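Local structure of arginine decarboxylase (Campylobacter jejuni subsp. jejuni, 3NZP) at residues P176-S188 against K203-V215. The protein probably catalyses the decarboxylation of arginine to agmatine, using pyridoxal 5'-phosphate as cofactor, in the biosynthesis of polyamines such as spermidine. Sequence-based numbering, arbitrary orientation.
Sequences PKPNIGLRVRLHS and KFGLTSTELIEAV
Leu182 meets Leu206, Leu211 and Ala214 where a barrel strand packs on the helix that follows it and on the loop leading into that helix. The fold is the TIM barrel of the pyridoxal-binding domain. Strand 179-183 is its fifth strand, and helix 208-220 leads on to the next, 227-231. Leu182 CD1 lies 4.0 Å from Ala214 CB and also touches Leu211 CD2, while Leu182 CD2 rests against Leu206 CD1. Val184 CG1 reaches the other methyl of Leu211, CD1, at 4.0 Å. Ile254 of helix 242-260 packs on both Val184 and Leu211.

A single bridge pairs Val184 with Leu206. Leu206 N donates to Arg183 O at 2.8 Å, and Arg185 N donates to Leu206 O at 3.1 Å. Gly205, having no side chain, lets the two backbones come together here, its CA against Arg183 O.

Thr207 and Glu210 form a capping box at the start of the helix. Glu210 N donates to Thr207 OG1, and Thr207 N donates to Glu210 OE2.

Arg183 runs out extended. Its guanidinium comes up obliquely to Phe204, with NH2 nearest Phe204 CB at the base of the ring and the two planes 25° apart. Phe204 O lies over one guanidinium face. Arg183 NH2 makes a salt bridge with Glu158, and the side chain lies beside His233, a cofactor-binding residue. The Phe204 ring meets Trp479 of the second subunit.

Arg185 forms the outer edge. Its chain bends at chi2 (82°) and chi3 (67°), which folds the guanidinium against the backbone of 203-205. Lys203 O lies over one face, Thr207 CG2 over the opposite face, and Gly205 N at the edge. Two weak bonds converge on Gly205 O, from Arg185 NE at 3.3 Å and from Arg185 NH1 at 3.1 Å.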
loop_
_atom_site.group_PDB
_atom_site.type_symbol
_atom_site.label_atom_id
_atom_site.label_comp_id
_atom_site.label_asym_id
_atom_site.label_seq_id
_atom_site.Cartn_x
_atom_site.Cartn_y
_atom_site.Cartn_z
ATOM N N PRO B 176 27.548 14.280 28.290
ATOM C CA PRO B 176 26.279 13.547 28.142
ATOM C C PRO B 176 26.280 12.577 26.958
ATOM O O PRO B 176 26.452 12.979 25.799
ATOM C CB PRO B 176 25.244 14.666 27.975
ATOM C CG PRO B 176 25.902 15.847 28.657
ATOM C CD PRO B 176 27.330 15.731 28.181
ATOM N N LYS B 177 26.113 11.295 27.255
ATOM C CA LYS B 177 26.071 10.287 26.207
ATOM C C LYS B 177 24.809 9.443 26.331
ATOM O O LYS B 177 24.309 9.191 27.432
ATOM C CB LYS B 177 27.330 9.404 26.227
ATOM C CG LYS B 177 28.129 9.439 27.530
ATOM C CD LYS B 177 29.434 8.636 27.443
ATOM C CE LYS B 177 30.395 9.180 26.387
ATOM N NZ LYS B 177 30.787 10.605 26.629
ATOM N N PRO B 178 24.261 9.013 25.186
ATOM C CA PRO B 178 23.045 8.200 25.204
ATOM C C PRO B 178 23.272 6.802 25.752
ATOM O O PRO B 178 24.406 6.332 25.873
ATOM C CB PRO B 178 22.622 8.192 23.740
ATOM C CG PRO B 178 23.929 8.278 23.013
ATOM C CD PRO B 178 24.708 9.278 23.804
ATOM N N ASN B 179 22.179 6.150 26.112
ATOM C CA ASN B 179 22.246 4.797 26.616
ATOM C C ASN B 179 22.345 3.888 25.422
ATOM O O ASN B 179 21.746 4.148 24.382
ATOM C CB ASN B 179 20.995 4.463 27.399
ATOM C CG ASN B 179 21.086 4.917 28.813
ATOM O OD1 ASN B 179 20.072 4.990 29.523
ATOM N ND2 ASN B 179 22.312 5.220 29.256
ATOM N N ILE B 180 23.098 2.812 25.572
ATOM C CA ILE B 180 23.269 1.875 24.486
ATOM C C ILE B 180 22.387 0.641 24.658
ATOM O O ILE B 180 22.308 0.073 25.741
ATOM C CB ILE B 180 24.735 1.455 24.394
ATOM C CG1 ILE B 180 25.592 2.669 24.012
ATOM C CG2 ILE B 180 24.880 0.321 23.405
ATOM C CD1 ILE B 180 27.086 2.400 23.967
ATOM N N GLY B 181 21.701 0.243 23.592
ATOM C CA GLY B 181 20.855 -0.938 23.666
ATOM C C GLY B 181 21.337 -1.956 22.649
ATOM O O GLY B 181 21.827 -1.572 21.585
ATOM N N LEU B 182 21.228 -3.247 22.954
ATOM C CA LEU B 182 21.670 -4.262 21.990
ATOM C C LEU B 182 20.502 -5.118 21.517
ATOM O O LEU B 182 19.822 -5.741 22.327
ATOM C CB LEU B 182 22.751 -5.168 22.601
ATOM C CG LEU B 182 24.068 -4.512 23.022
ATOM C CD1 LEU B 182 25.038 -5.586 23.466
ATOM C CD2 LEU B 182 24.655 -3.731 21.860
ATOM N N ARG B 183 20.259 -5.134 20.212
ATOM C CA ARG B 183 19.167 -5.927 19.664
ATOM C C ARG B 183 19.655 -7.358 19.500
ATOM O O ARG B 183 20.559 -7.630 18.710
ATOM C CB ARG B 183 18.729 -5.383 18.301
ATOM C CG ARG B 183 17.528 -6.093 17.732
ATOM C CD ARG B 183 17.192 -5.605 16.353
ATOM N NE ARG B 183 15.986 -6.250 15.843
ATOM C CZ ARG B 183 15.542 -6.149 14.591
ATOM N NH1 ARG B 183 14.429 -6.785 14.241
ATOM N NH2 ARG B 183 16.201 -5.424 13.688
ATOM N N VAL B 184 19.055 -8.281 20.236
ATOM C CA VAL B 184 19.488 -9.660 20.143
ATOM C C VAL B 184 18.820 -10.434 19.012
ATOM O O VAL B 184 17.641 -10.252 18.732
ATOM C CB VAL B 184 19.246 -10.389 21.469
ATOM C CG1 VAL B 184 20.006 -9.670 22.588
ATOM C CG2 VAL B 184 17.766 -10.441 21.771
ATOM N N ARG B 185 19.596 -11.290 18.359
ATOM C CA ARG B 185 19.104 -12.122 17.277
ATOM C C ARG B 185 18.517 -13.354 17.962
ATOM O O ARG B 185 19.246 -14.086 18.621
ATOM C CB ARG B 185 20.275 -12.525 16.382
ATOM C CG ARG B 185 19.933 -13.433 15.225
ATOM C CD ARG B 185 19.380 -12.637 14.060
ATOM N NE ARG B 185 20.380 -11.756 13.444
ATOM C CZ ARG B 185 21.385 -12.173 12.677
ATOM N NH1 ARG B 185 22.238 -11.290 12.165
ATOM N NH2 ARG B 185 21.535 -13.470 12.425
ATOM N N LEU B 186 17.209 -13.580 17.841
ATOM C CA LEU B 186 16.583 -14.750 18.472
ATOM C C LEU B 186 16.598 -15.978 17.569
ATOM O O LEU B 186 16.321 -15.884 16.379
ATOM C CB LEU B 186 15.130 -14.450 18.865
ATOM C CG LEU B 186 14.876 -13.405 19.951
ATOM C CD1 LEU B 186 13.398 -13.342 20.243
ATOM C CD2 LEU B 186 15.639 -13.750 21.215
ATOM N N HIS B 187 16.923 -17.134 18.134
ATOM C CA HIS B 187 16.940 -18.358 17.347
ATOM C C HIS B 187 15.590 -19.054 17.406
ATOM O O HIS B 187 15.445 -20.164 16.897
ATOM C CB HIS B 187 18.036 -19.311 17.834
ATOM C CG HIS B 187 19.288 -19.267 17.007
ATOM N ND1 HIS B 187 20.300 -20.193 17.138
ATOM C CD2 HIS B 187 19.686 -18.413 16.033
ATOM C CE1 HIS B 187 21.266 -19.914 16.279
ATOM N NE2 HIS B 187 20.918 -18.838 15.597
ATOM N N SER B 188 14.605 -18.394 18.017
ATOM C CA SER B 188 13.256 -18.951 18.147
ATOM C C SER B 188 12.379 -18.618 16.939
ATOM O O SER B 188 12.406 -17.501 16.422
ATOM C CB SER B 188 12.577 -18.437 19.428
ATOM O OG SER B 188 13.220 -18.896 20.613
ATOM N N LYS B 203 15.183 -11.181 10.989
ATOM C CA LYS B 203 16.482 -11.833 10.839
ATOM C C LYS B 203 17.655 -10.874 11.103
ATOM O O LYS B 203 18.773 -11.096 10.632
ATOM C CB LYS B 203 16.594 -12.434 9.434
ATOM C CG LYS B 203 16.341 -11.429 8.314
ATOM C CD LYS B 203 16.255 -12.105 6.947
ATOM C CE LYS B 203 15.049 -13.029 6.844
ATOM N NZ LYS B 203 14.983 -13.702 5.518
ATOM N N PHE B 204 17.391 -9.820 11.873
ATOM C CA PHE B 204 18.396 -8.812 12.227
ATOM C C PHE B 204 18.721 -8.906 13.712
ATOM O O PHE B 204 17.962 -9.494 14.476
ATOM C CB PHE B 204 17.855 -7.425 11.924
ATOM C CG PHE B 204 17.424 -7.255 10.513
ATOM C CD1 PHE B 204 18.352 -6.943 9.535
ATOM C CD2 PHE B 204 16.087 -7.417 10.156
ATOM C CE1 PHE B 204 17.963 -6.789 8.219
ATOM C CE2 PHE B 204 15.684 -7.266 8.835
ATOM C CZ PHE B 204 16.623 -6.952 7.864
ATOM N N GLY B 205 19.832 -8.306 14.121
ATOM C CA GLY B 205 20.224 -8.367 15.516
ATOM C C GLY B 205 21.626 -8.933 15.632
ATOM O O GLY B 205 22.221 -9.338 14.634
ATOM N N LEU B 206 22.160 -8.963 16.846
ATOM C CA LEU B 206 23.502 -9.470 17.052
ATOM C C LEU B 206 23.490 -10.943 17.428
ATOM O O LEU B 206 22.678 -11.368 18.240
ATOM C CB LEU B 206 24.195 -8.665 18.147
ATOM C CG LEU B 206 24.311 -7.164 17.940
ATOM C CD1 LEU B 206 24.976 -6.559 19.161
ATOM C CD2 LEU B 206 25.119 -6.856 16.698
ATOM N N THR B 207 24.391 -11.717 16.835
ATOM C CA THR B 207 24.473 -13.137 17.141
ATOM C C THR B 207 25.088 -13.301 18.526
ATOM O O THR B 207 25.581 -12.337 19.105
ATOM C CB THR B 207 25.347 -13.872 16.132
ATOM O OG1 THR B 207 26.728 -13.571 16.383
ATOM C CG2 THR B 207 24.991 -13.430 14.730
ATOM N N SER B 208 25.070 -14.520 19.054
ATOM C CA SER B 208 25.622 -14.761 20.382
ATOM C C SER B 208 27.098 -14.390 20.421
ATOM O O SER B 208 27.567 -13.756 21.362
ATOM C CB SER B 208 25.427 -16.227 20.795
ATOM O OG SER B 208 26.000 -17.123 19.855
ATOM N N THR B 209 27.829 -14.773 19.389
ATOM C CA THR B 209 29.239 -14.464 19.347
ATOM C C THR B 209 29.430 -12.949 19.181
ATOM O O THR B 209 30.316 -12.357 19.804
ATOM C CB THR B 209 29.942 -15.291 18.223
ATOM O OG1 THR B 209 30.665 -14.413 17.352
ATOM C CG2 THR B 209 28.907 -16.115 17.431
ATOM N N GLU B 210 28.582 -12.311 18.373
ATOM C CA GLU B 210 28.677 -10.857 18.178
ATOM C C GLU B 210 28.350 -10.105 19.465
ATOM O O GLU B 210 28.962 -9.081 19.764
ATOM C CB GLU B 210 27.734 -10.392 17.074
ATOM C CG GLU B 210 28.236 -10.701 15.694
ATOM C CD GLU B 210 27.202 -10.420 14.628
ATOM O OE1 GLU B 210 27.523 -10.608 13.434
ATOM O OE2 GLU B 210 26.067 -10.015 14.982
ATOM N N LEU B 211 27.378 -10.611 20.222
ATOM C CA LEU B 211 26.995 -9.988 21.482
ATOM C C LEU B 211 28.172 -9.961 22.436
ATOM O O LEU B 211 28.368 -8.988 23.155
ATOM C CB LEU B 211 25.847 -10.741 22.136
ATOM C CG LEU B 211 24.462 -10.556 21.543
ATOM C CD1 LEU B 211 23.523 -11.533 22.206
ATOM C CD2 LEU B 211 23.978 -9.128 21.759
ATOM N N ILE B 212 28.951 -11.032 22.460
ATOM C CA ILE B 212 30.105 -11.062 23.339
ATOM C C ILE B 212 31.086 -9.976 22.882
ATOM O O ILE B 212 31.509 -9.148 23.682
ATOM C CB ILE B 212 30.794 -12.449 23.325
ATOM C CG1 ILE B 212 29.825 -13.517 23.841
ATOM C CG2 ILE B 212 32.014 -12.432 24.223
ATOM C CD1 ILE B 212 30.388 -14.914 23.784
ATOM N N GLU B 213 31.427 -9.956 21.597
ATOM C CA GLU B 213 32.339 -8.940 21.096
ATOM C C GLU B 213 31.815 -7.570 21.489
ATOM O O GLU B 213 32.568 -6.706 21.949
ATOM C CB GLU B 213 32.445 -9.027 19.578
ATOM C CG GLU B 213 32.940 -10.364 19.101
ATOM C CD GLU B 213 33.051 -10.444 17.598
ATOM O OE1 GLU B 213 33.844 -9.673 17.012
ATOM O OE2 GLU B 213 32.340 -11.285 17.006
ATOM N N ALA B 214 30.512 -7.381 21.304
ATOM C CA ALA B 214 29.869 -6.118 21.632
ATOM C C ALA B 214 30.202 -5.718 23.068
ATOM O O ALA B 214 30.562 -4.573 23.327
ATOM C CB ALA B 214 28.374 -6.238 21.452
ATOM N N VAL B 215 30.089 -6.665 23.995
ATOM C CA VAL B 215 30.379 -6.383 25.395
ATOM C C VAL B 215 31.847 -6.066 25.607
ATOM O O VAL B 215 32.189 -5.171 26.374
ATOM C CB VAL B 215 29.986 -7.552 26.307
ATOM C CG1 VAL B 215 30.554 -7.357 27.702
ATOM C CG2 VAL B 215 28.484 -7.651 26.372
#